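Long-range contact in GCN5-related N-acetyltransferase (Kribbella flavida, PDB 4MY0), which binds acetyl-CoA and probably transfers its acetyl group to amines, perhaps those of aminoglycosides: residues R294-L306 with A372-A384. Sequence-based numbering, arbitrary orientation.
Sequences RGFAPGAAAEVDL and ASDRLLDTAFGGA
Phe296 turns a ring edge toward one face of Phe381 in a T-shaped (edge-to-face) pair. The centroids lie 5.4 Å apart and the planes meet at 67°. CE1 of Phe296 stands 3.8 Å from CE1 of Phe381, near the rim of that face. The edge of Phe381 points to Arg294, whose NE lies 3.8 Å from Phe381 CD1. That carbon sits over one face of the guanidinium, with the two planes 75° apart. Arg294 CG lies anti to the backbone N (chi1 -163°) and the chain runs extended from CG to NE, which carries the guanidinium to the Phe381 edge. Its NH2 is hydrogen-bonded to Tyr352 O, and the group also makes a cation-pi contact with Tyr352. With an alanine here, Tyr352 O is likely to lose this donor and a gap would probably open beside the edge of Phe381.

Farther along, methyl groups meet the helix. Ala300 CB packs 4.0 Å from Ala380 CA. Ala302 CB and Val304 CG2 both rest on Leu376 CB, the latter at 3.8 Å. Val304 CG1, anti to the backbone N, meets Ser373 CB and Leu377 CG. Leu306 CD2 meets Leu377 CD1 at 3.9 Å.

Strand 302-306 is held by backbone bonds to strand 318-325, whose Leu322 also touches Leu377 and Phe381. Helix 372-380 thus lies across one face of the sheet of the sterol carrier protein-like domain. No direct hydrogen bond joins the two segments. Their union rests on apolar and aromatic packing, while Tyr352 gives the guanidinium a carbonyl acceptor and an aromatic face, which probably stabilises the buried charge without cancelling it.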
loop_
_atom_site.group_PDB
_atom_site.type_symbol
_atom_site.label_atom_id
_atom_site.label_comp_id
_atom_site.label_asym_id
_atom_site.label_seq_id
_atom_site.Cartn_x
_atom_site.Cartn_y
_atom_site.Cartn_z
ATOM N N ARG C 294 -16.732 -13.262 42.907
ATOM C CA ARG C 294 -17.312 -13.296 41.564
ATOM C C ARG C 294 -18.835 -13.190 41.599
ATOM O O ARG C 294 -19.471 -13.674 42.530
ATOM C CB ARG C 294 -16.927 -14.598 40.845
ATOM C CG ARG C 294 -17.133 -14.542 39.320
ATOM C CD ARG C 294 -16.869 -15.882 38.663
ATOM N NE ARG C 294 -16.627 -15.796 37.212
ATOM C CZ ARG C 294 -17.594 -15.712 36.298
ATOM N NH1 ARG C 294 -18.865 -15.683 36.683
ATOM N NH2 ARG C 294 -17.304 -15.659 34.997
ATOM N N GLY C 295 -19.424 -12.554 40.590
ATOM C CA GLY C 295 -20.868 -12.659 40.404
ATOM C C GLY C 295 -21.124 -13.929 39.614
ATOM O O GLY C 295 -20.291 -14.313 38.791
ATOM N N PHE C 296 -22.236 -14.605 39.878
ATOM C CA PHE C 296 -22.578 -15.806 39.118
ATOM C C PHE C 296 -23.935 -15.635 38.451
ATOM O O PHE C 296 -24.770 -14.881 38.939
ATOM C CB PHE C 296 -22.575 -17.048 40.017
ATOM C CG PHE C 296 -21.198 -17.501 40.405
ATOM C CD1 PHE C 296 -20.509 -18.412 39.617
ATOM C CD2 PHE C 296 -20.576 -16.998 41.542
ATOM C CE1 PHE C 296 -19.227 -18.816 39.955
ATOM C CE2 PHE C 296 -19.289 -17.405 41.887
ATOM C CZ PHE C 296 -18.621 -18.313 41.099
ATOM N N ALA C 297 -24.143 -16.346 37.346
ATOM C CA ALA C 297 -25.355 -16.217 36.539
ATOM C C ALA C 297 -26.648 -16.394 37.338
ATOM O O ALA C 297 -26.792 -17.352 38.089
ATOM C CB ALA C 297 -25.316 -17.197 35.369
ATOM N N PRO C 298 -27.598 -15.464 37.160
ATOM C CA PRO C 298 -28.916 -15.519 37.803
ATOM C C PRO C 298 -29.568 -16.876 37.571
ATOM O O PRO C 298 -29.557 -17.368 36.444
ATOM C CB PRO C 298 -29.713 -14.437 37.062
ATOM C CG PRO C 298 -28.690 -13.502 36.524
ATOM C CD PRO C 298 -27.487 -14.342 36.210
ATOM N N GLY C 299 -30.104 -17.483 38.622
ATOM C CA GLY C 299 -30.800 -18.750 38.482
ATOM C C GLY C 299 -29.897 -19.968 38.406
ATOM O O GLY C 299 -30.352 -21.095 38.614
ATOM N N ALA C 300 -28.621 -19.748 38.109
ATOM C CA ALA C 300 -27.654 -20.843 38.044
ATOM C C ALA C 300 -27.454 -21.511 39.401
ATOM O O ALA C 300 -27.325 -20.845 40.428
ATOM C CB ALA C 300 -26.319 -20.357 37.491
ATOM N N ALA C 301 -27.441 -22.838 39.394
ATOM C CA ALA C 301 -27.151 -23.614 40.591
ATOM C C ALA C 301 -26.172 -24.736 40.244
ATOM O O ALA C 301 -26.299 -25.377 39.193
ATOM C CB ALA C 301 -28.423 -24.181 41.174
ATOM N N ALA C 302 -25.196 -24.969 41.117
ATOM C CA ALA C 302 -24.180 -25.982 40.857
ATOM C C ALA C 302 -23.492 -26.447 42.126
ATOM O O ALA C 302 -23.061 -25.633 42.942
ATOM C CB ALA C 302 -23.151 -25.455 39.874
ATOM N N GLU C 303 -23.392 -27.763 42.280
ATOM C CA GLU C 303 -22.585 -28.375 43.329
ATOM C C GLU C 303 -21.653 -29.348 42.625
ATOM O O GLU C 303 -22.098 -30.383 42.132
ATOM C CB GLU C 303 -23.463 -29.141 44.315
ATOM C CG GLU C 303 -24.602 -28.326 44.920
ATOM C CD GLU C 303 -24.138 -27.329 45.970
ATOM O OE1 GLU C 303 -24.952 -26.473 46.377
ATOM O OE2 GLU C 303 -22.968 -27.403 46.398
ATOM N N VAL C 304 -20.367 -29.014 42.570
ATOM C CA VAL C 304 -19.410 -29.753 41.755
ATOM C C VAL C 304 -18.047 -29.729 42.419
ATOM O O VAL C 304 -17.612 -28.679 42.896
ATOM C CB VAL C 304 -19.228 -29.084 40.363
ATOM C CG1 VAL C 304 -18.155 -29.793 39.566
ATOM C CG2 VAL C 304 -20.528 -29.075 39.584
ATOM N N ASP C 305 -17.360 -30.866 42.433
ATOM C CA ASP C 305 -15.973 -30.882 42.903
ATOM C C ASP C 305 -14.976 -30.507 41.799
ATOM O O ASP C 305 -15.199 -30.790 40.618
ATOM C CB ASP C 305 -15.622 -32.245 43.517
ATOM C CG ASP C 305 -16.048 -32.364 44.987
ATOM O OD1 ASP C 305 -16.868 -31.537 45.454
ATOM O OD2 ASP C 305 -15.564 -33.294 45.677
ATOM N N LEU C 306 -13.886 -29.851 42.195
ATOM C CA LEU C 306 -12.786 -29.526 41.295
ATOM C C LEU C 306 -11.494 -30.011 41.934
ATOM O O LEU C 306 -11.271 -29.792 43.130
ATOM C CB LEU C 306 -12.683 -28.016 41.099
ATOM C CG LEU C 306 -13.928 -27.308 40.590
ATOM C CD1 LEU C 306 -13.660 -25.818 40.452
ATOM C CD2 LEU C 306 -14.366 -27.916 39.257
ATOM N N ALA C 372 -21.684 -34.672 33.405
ATOM C CA ALA C 372 -22.705 -33.920 34.129
ATOM C C ALA C 372 -22.133 -32.714 34.879
ATOM O O ALA C 372 -22.821 -31.708 35.059
ATOM C CB ALA C 372 -23.467 -34.844 35.092
ATOM N N SER C 373 -20.882 -32.813 35.324
ATOM C CA SER C 373 -20.219 -31.675 35.956
ATOM C C SER C 373 -20.026 -30.543 34.948
ATOM O O SER C 373 -20.185 -29.369 35.288
ATOM C CB SER C 373 -18.867 -32.086 36.547
ATOM O OG SER C 373 -19.031 -33.005 37.610
ATOM N N ASP C 374 -19.692 -30.912 33.708
ATOM C CA ASP C 374 -19.432 -29.947 32.634
ATOM C C ASP C 374 -20.595 -28.987 32.413
ATOM O O ASP C 374 -20.402 -27.780 32.267
ATOM C CB ASP C 374 -19.130 -30.675 31.319
ATOM C CG ASP C 374 -17.718 -31.231 31.262
ATOM O OD1 ASP C 374 -17.226 -31.478 30.137
ATOM O OD2 ASP C 374 -17.098 -31.416 32.333
ATOM N N ARG C 375 -21.805 -29.530 32.392
ATOM C CA ARG C 375 -22.997 -28.720 32.166
ATOM C C ARG C 375 -23.257 -27.744 33.313
ATOM O O ARG C 375 -23.579 -26.579 33.075
ATOM C CB ARG C 375 -24.216 -29.612 31.919
ATOM C CG ARG C 375 -24.279 -30.167 30.509
ATOM C CD ARG C 375 -25.598 -30.873 30.232
ATOM N NE ARG C 375 -25.658 -32.184 30.867
ATOM C CZ ARG C 375 -25.169 -33.296 30.326
ATOM N NH1 ARG C 375 -25.268 -34.451 30.974
ATOM N NH2 ARG C 375 -24.579 -33.256 29.138
ATOM N N LEU C 376 -23.118 -28.220 34.549
ATOM C CA LEU C 376 -23.254 -27.354 35.723
ATOM C C LEU C 376 -22.233 -26.206 35.700
ATOM O O LEU C 376 -22.593 -25.031 35.814
ATOM C CB LEU C 376 -23.111 -28.162 37.022
ATOM C CG LEU C 376 -24.306 -28.931 37.607
ATOM C CD1 LEU C 376 -25.600 -28.710 36.822
ATOM C CD2 LEU C 376 -23.990 -30.412 37.727
ATOM N N LEU C 377 -20.960 -26.550 35.546
ATOM C CA LEU C 377 -19.912 -25.539 35.481
ATOM C C LEU C 377 -20.125 -24.546 34.341
ATOM O O LEU C 377 -19.898 -23.343 34.505
ATOM C CB LEU C 377 -18.546 -26.204 35.340
ATOM C CG LEU C 377 -18.057 -26.953 36.573
ATOM C CD1 LEU C 377 -16.808 -27.753 36.236
ATOM C CD2 LEU C 377 -17.781 -25.971 37.690
ATOM N N ASP C 378 -20.552 -25.048 33.186
ATOM C CA ASP C 378 -20.751 -24.188 32.019
ATOM C C ASP C 378 -21.754 -23.062 32.308
ATOM O O ASP C 378 -21.470 -21.886 32.061
ATOM C CB ASP C 378 -21.184 -25.015 30.797
ATOM C CG ASP C 378 -20.006 -25.398 29.884
ATOM O OD1 ASP C 378 -18.836 -25.109 30.226
ATOM O OD2 ASP C 378 -20.253 -26.000 28.817
ATOM N N THR C 379 -22.917 -23.413 32.852
ATOM C CA THR C 379 -23.938 -22.400 33.146
ATOM C C THR C 379 -23.584 -21.486 34.332
ATOM O O THR C 379 -23.829 -20.281 34.283
ATOM C CB THR C 379 -25.334 -23.027 33.337
ATOM O OG1 THR C 379 -25.278 -24.028 34.359
ATOM C CG2 THR C 379 -25.793 -23.666 32.039
ATOM N N ALA C 380 -23.009 -22.064 35.383
ATOM C CA ALA C 380 -22.505 -21.293 36.523
ATOM C C ALA C 380 -21.603 -20.131 36.093
ATOM O O ALA C 380 -21.834 -18.976 36.461
ATOM C CB ALA C 380 -21.746 -22.210 37.476
ATOM N N PHE C 381 -20.571 -20.443 35.315
ATOM C CA PHE C 381 -19.619 -19.427 34.880
ATOM C C PHE C 381 -20.066 -18.739 33.596
ATOM O O PHE C 381 -19.352 -17.901 33.045
ATOM C CB PHE C 381 -18.225 -20.039 34.710
ATOM C CG PHE C 381 -17.581 -20.456 36.012
ATOM C CD1 PHE C 381 -16.849 -19.545 36.760
ATOM C CD2 PHE C 381 -17.715 -21.758 36.489
ATOM C CE1 PHE C 381 -16.248 -19.928 37.963
ATOM C CE2 PHE C 381 -17.117 -22.148 37.685
ATOM C CZ PHE C 381 -16.382 -21.231 38.423
ATOM N N GLY C 382 -21.254 -19.094 33.122
ATOM C CA GLY C 382 -21.789 -18.491 31.916
ATOM C C GLY C 382 -22.169 -17.031 32.085
ATOM O O GLY C 382 -22.152 -16.498 33.194
ATOM N N GLY C 383 -22.520 -16.385 30.978
ATOM C CA GLY C 383 -22.923 -14.992 31.015
ATOM C C GLY C 383 -22.292 -14.270 29.851
ATOM O O GLY C 383 -21.821 -14.907 28.910
ATOM N N ALA C 384 -22.269 -12.943 29.910
ATOM C CA ALA C 384 -21.685 -12.153 28.826
ATOM C C ALA C 384 -20.191 -12.450 28.659
ATOM O O ALA C 384 -19.480 -12.713 29.634
ATOM C CB ALA C 384 -21.921 -10.671 29.059
HETATM O O HOH W 1 -15.853 -32.872 39.036
#